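Local coordinates for protein monoacylglycerol lipase (PDB 6QE2) that probably hydrolyses monoacylglycerols to glycerol and free fatty acids, as a serine lipase of the alpha/beta-hydrolase fold from an archaeon, at residues T92-A97 / E189-P194. Numbering follows the deposited sequence.
Sequences TVIRYA and ERIKAP
Ile191 reaches helix 88-99 with the end of its longer branch. Its CD1 rests 3.8 Å from CB of Ala97, and CG1 lies almost as near to the same methyl. CD1 also meets Ile94 beside it, at 4.0 Å from the backbone O and 4.2 Å from CG2 of that residue. The two isoleucine side chains run at a slant to each other, and the end methyl of Ile191 meets the short branch of Ile94. CG1 of Ile191 is anti to its own carbonyl carbon (chi1 -66°), and the chain then continues extended to CD1 (chi2 -172°). This carries the methyl to the helix, although the CB itself does not face it.

No direct hydrogen bond joins the two segments. One water bridges them instead: it donates to Ala97 O at 2.8 Å and accepts from Lys192 N at 2.9 Å. Two backbone polar groups are thus satisfied next to the apolar patch.

Beyond this shell, Ile94 and Ala97 also pack on strand 106-110, through Ala109 and Val107. Pro194 makes a backbone hydrogen bond with Val107, at the start of the path into strand 195-200. Arg95 and Arg190 bring their NH1 atoms to 5.3 Å, but Glu187 forms a salt bridge with both, which probably offsets their like charges.

Helix 88-99 follows the probable nucleophile elbow at Ser87 in this alpha/beta-hydrolase fold. Residues 189-194 link helix 171-186 to strand 195-200, which runs parallel beside strand 106-110 in the central sheet. The contact therefore joins the C-terminal half of helix 88-99 to the chain entering strand 195-200. The methyl contacts set the packing but carry no directional bond, so the polar tie between these two backbones probably depends on the bridging water.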
loop_
_atom_site.group_PDB
_atom_site.type_symbol
_atom_site.label_atom_id
_atom_site.label_comp_id
_atom_site.label_asym_id
_atom_site.label_seq_id
_atom_site.Cartn_x
_atom_site.Cartn_y
_atom_site.Cartn_z
ATOM N N THR A 92 3.879 -2.135 3.103
ATOM C CA THR A 92 5.217 -1.598 2.863
ATOM C C THR A 92 5.461 -0.318 3.657
ATOM O O THR A 92 6.526 -0.148 4.263
ATOM C CB THR A 92 5.400 -1.361 1.364
ATOM O OG1 THR A 92 5.264 -2.610 0.665
ATOM C CG2 THR A 92 6.774 -0.771 1.068
ATOM N N VAL A 93 4.493 0.602 3.671
ATOM C CA VAL A 93 4.735 1.858 4.377
ATOM C C VAL A 93 4.729 1.642 5.889
ATOM O O VAL A 93 5.450 2.328 6.623
ATOM C CB VAL A 93 3.729 2.941 3.933
ATOM C CG1 VAL A 93 3.927 3.248 2.464
ATOM C CG2 VAL A 93 2.286 2.514 4.196
ATOM N N ILE A 94 3.958 0.673 6.381
ATOM C CA ILE A 94 4.039 0.323 7.794
ATOM C C ILE A 94 5.417 -0.248 8.119
ATOM O O ILE A 94 6.040 0.118 9.122
ATOM C CB ILE A 94 2.908 -0.655 8.161
ATOM C CG1 ILE A 94 1.567 0.082 8.113
ATOM C CG2 ILE A 94 3.151 -1.266 9.536
ATOM C CD1 ILE A 94 0.361 -0.826 8.116
ATOM N N ARG A 95 5.923 -1.152 7.274
ATOM C CA ARG A 95 7.257 -1.697 7.504
ATOM C C ARG A 95 8.324 -0.617 7.406
ATOM O O ARG A 95 9.318 -0.659 8.138
ATOM C CB ARG A 95 7.546 -2.828 6.521
ATOM C CG ARG A 95 6.705 -4.078 6.761
ATOM C CD ARG A 95 7.133 -4.841 8.028
ATOM N NE ARG A 95 8.520 -5.297 7.937
ATOM C CZ ARG A 95 9.435 -5.121 8.886
ATOM N NH1 ARG A 95 9.112 -4.517 10.024
ATOM N NH2 ARG A 95 10.676 -5.567 8.705
ATOM N N TYR A 96 8.127 0.366 6.525
ATOM C CA TYR A 96 9.069 1.474 6.455
ATOM C C TYR A 96 9.034 2.297 7.738
ATOM O O TYR A 96 10.087 2.671 8.271
ATOM C CB TYR A 96 8.771 2.352 5.244
ATOM C CG TYR A 96 9.956 3.223 4.893
ATOM C CD1 TYR A 96 10.939 2.768 4.023
ATOM C CD2 TYR A 96 10.121 4.477 5.471
ATOM C CE1 TYR A 96 12.042 3.541 3.715
ATOM C CE2 TYR A 96 11.225 5.264 5.158
ATOM C CZ TYR A 96 12.180 4.786 4.286
ATOM O OH TYR A 96 13.283 5.553 3.975
ATOM N N ALA A 97 7.832 2.577 8.254
ATOM C CA ALA A 97 7.709 3.311 9.507
ATOM C C ALA A 97 8.325 2.558 10.674
ATOM O O ALA A 97 8.726 3.181 11.664
ATOM C CB ALA A 97 6.237 3.621 9.790
ATOM N N GLU A 189 5.761 -1.718 17.794
ATOM C CA GLU A 189 6.220 -0.731 18.766
ATOM C C GLU A 189 7.363 0.138 18.252
ATOM O O GLU A 189 7.695 1.135 18.901
ATOM C CB GLU A 189 6.634 -1.425 20.065
ATOM C CG GLU A 189 5.497 -2.183 20.722
ATOM C CD GLU A 189 5.737 -2.462 22.194
ATOM O OE1 GLU A 189 6.873 -2.256 22.669
ATOM O OE2 GLU A 189 4.781 -2.884 22.878
ATOM N N ARG A 190 7.980 -0.212 17.124
ATOM C CA ARG A 190 9.064 0.596 16.580
ATOM C C ARG A 190 8.570 1.874 15.912
ATOM O O ARG A 190 9.365 2.799 15.715
ATOM C CB ARG A 190 9.879 -0.216 15.569
ATOM C CG ARG A 190 10.526 -1.454 16.156
ATOM C CD ARG A 190 11.444 -2.145 15.151
ATOM N NE ARG A 190 12.611 -1.344 14.802
ATOM C CZ ARG A 190 13.401 -1.596 13.762
ATOM N NH1 ARG A 190 13.144 -2.626 12.967
ATOM N NH2 ARG A 190 14.449 -0.818 13.514
ATOM N N ILE A 191 7.284 1.941 15.566
ATOM C CA ILE A 191 6.767 3.120 14.895
ATOM C C ILE A 191 6.732 4.285 15.878
ATOM O O ILE A 191 6.197 4.162 16.990
ATOM C CB ILE A 191 5.376 2.862 14.310
ATOM C CG1 ILE A 191 5.487 1.807 13.181
ATOM C CG2 ILE A 191 4.804 4.213 13.780
ATOM C CD1 ILE A 191 4.251 1.595 12.391
ATOM N N LYS A 192 7.280 5.432 15.442
ATOM C CA LYS A 192 7.278 6.688 16.206
ATOM C C LYS A 192 6.465 7.794 15.565
ATOM O O LYS A 192 6.044 8.723 16.276
ATOM C CB LYS A 192 8.719 7.188 16.388
ATOM C CG LYS A 192 9.613 6.202 17.149
ATOM C CD LYS A 192 9.066 6.002 18.612
ATOM C CE LYS A 192 10.125 5.479 19.604
ATOM N NZ LYS A 192 10.370 4.002 19.533
ATOM N N ALA A 193 6.216 7.724 14.257
ATOM C CA ALA A 193 5.470 8.754 13.540
ATOM C C ALA A 193 3.956 8.511 13.678
ATOM O O ALA A 193 3.527 7.381 13.911
ATOM C CB ALA A 193 5.869 8.748 12.060
ATOM N N PRO A 194 3.130 9.526 13.472
ATOM C CA PRO A 194 1.676 9.326 13.527
ATOM C C PRO A 194 1.185 8.366 12.450
ATOM O O PRO A 194 1.739 8.295 11.352
ATOM C CB PRO A 194 1.115 10.738 13.312
ATOM C CG PRO A 194 2.203 11.640 13.773
ATOM C CD PRO A 194 3.481 10.955 13.372
HETATM O O HOH W 1 8.083 5.739 12.657
#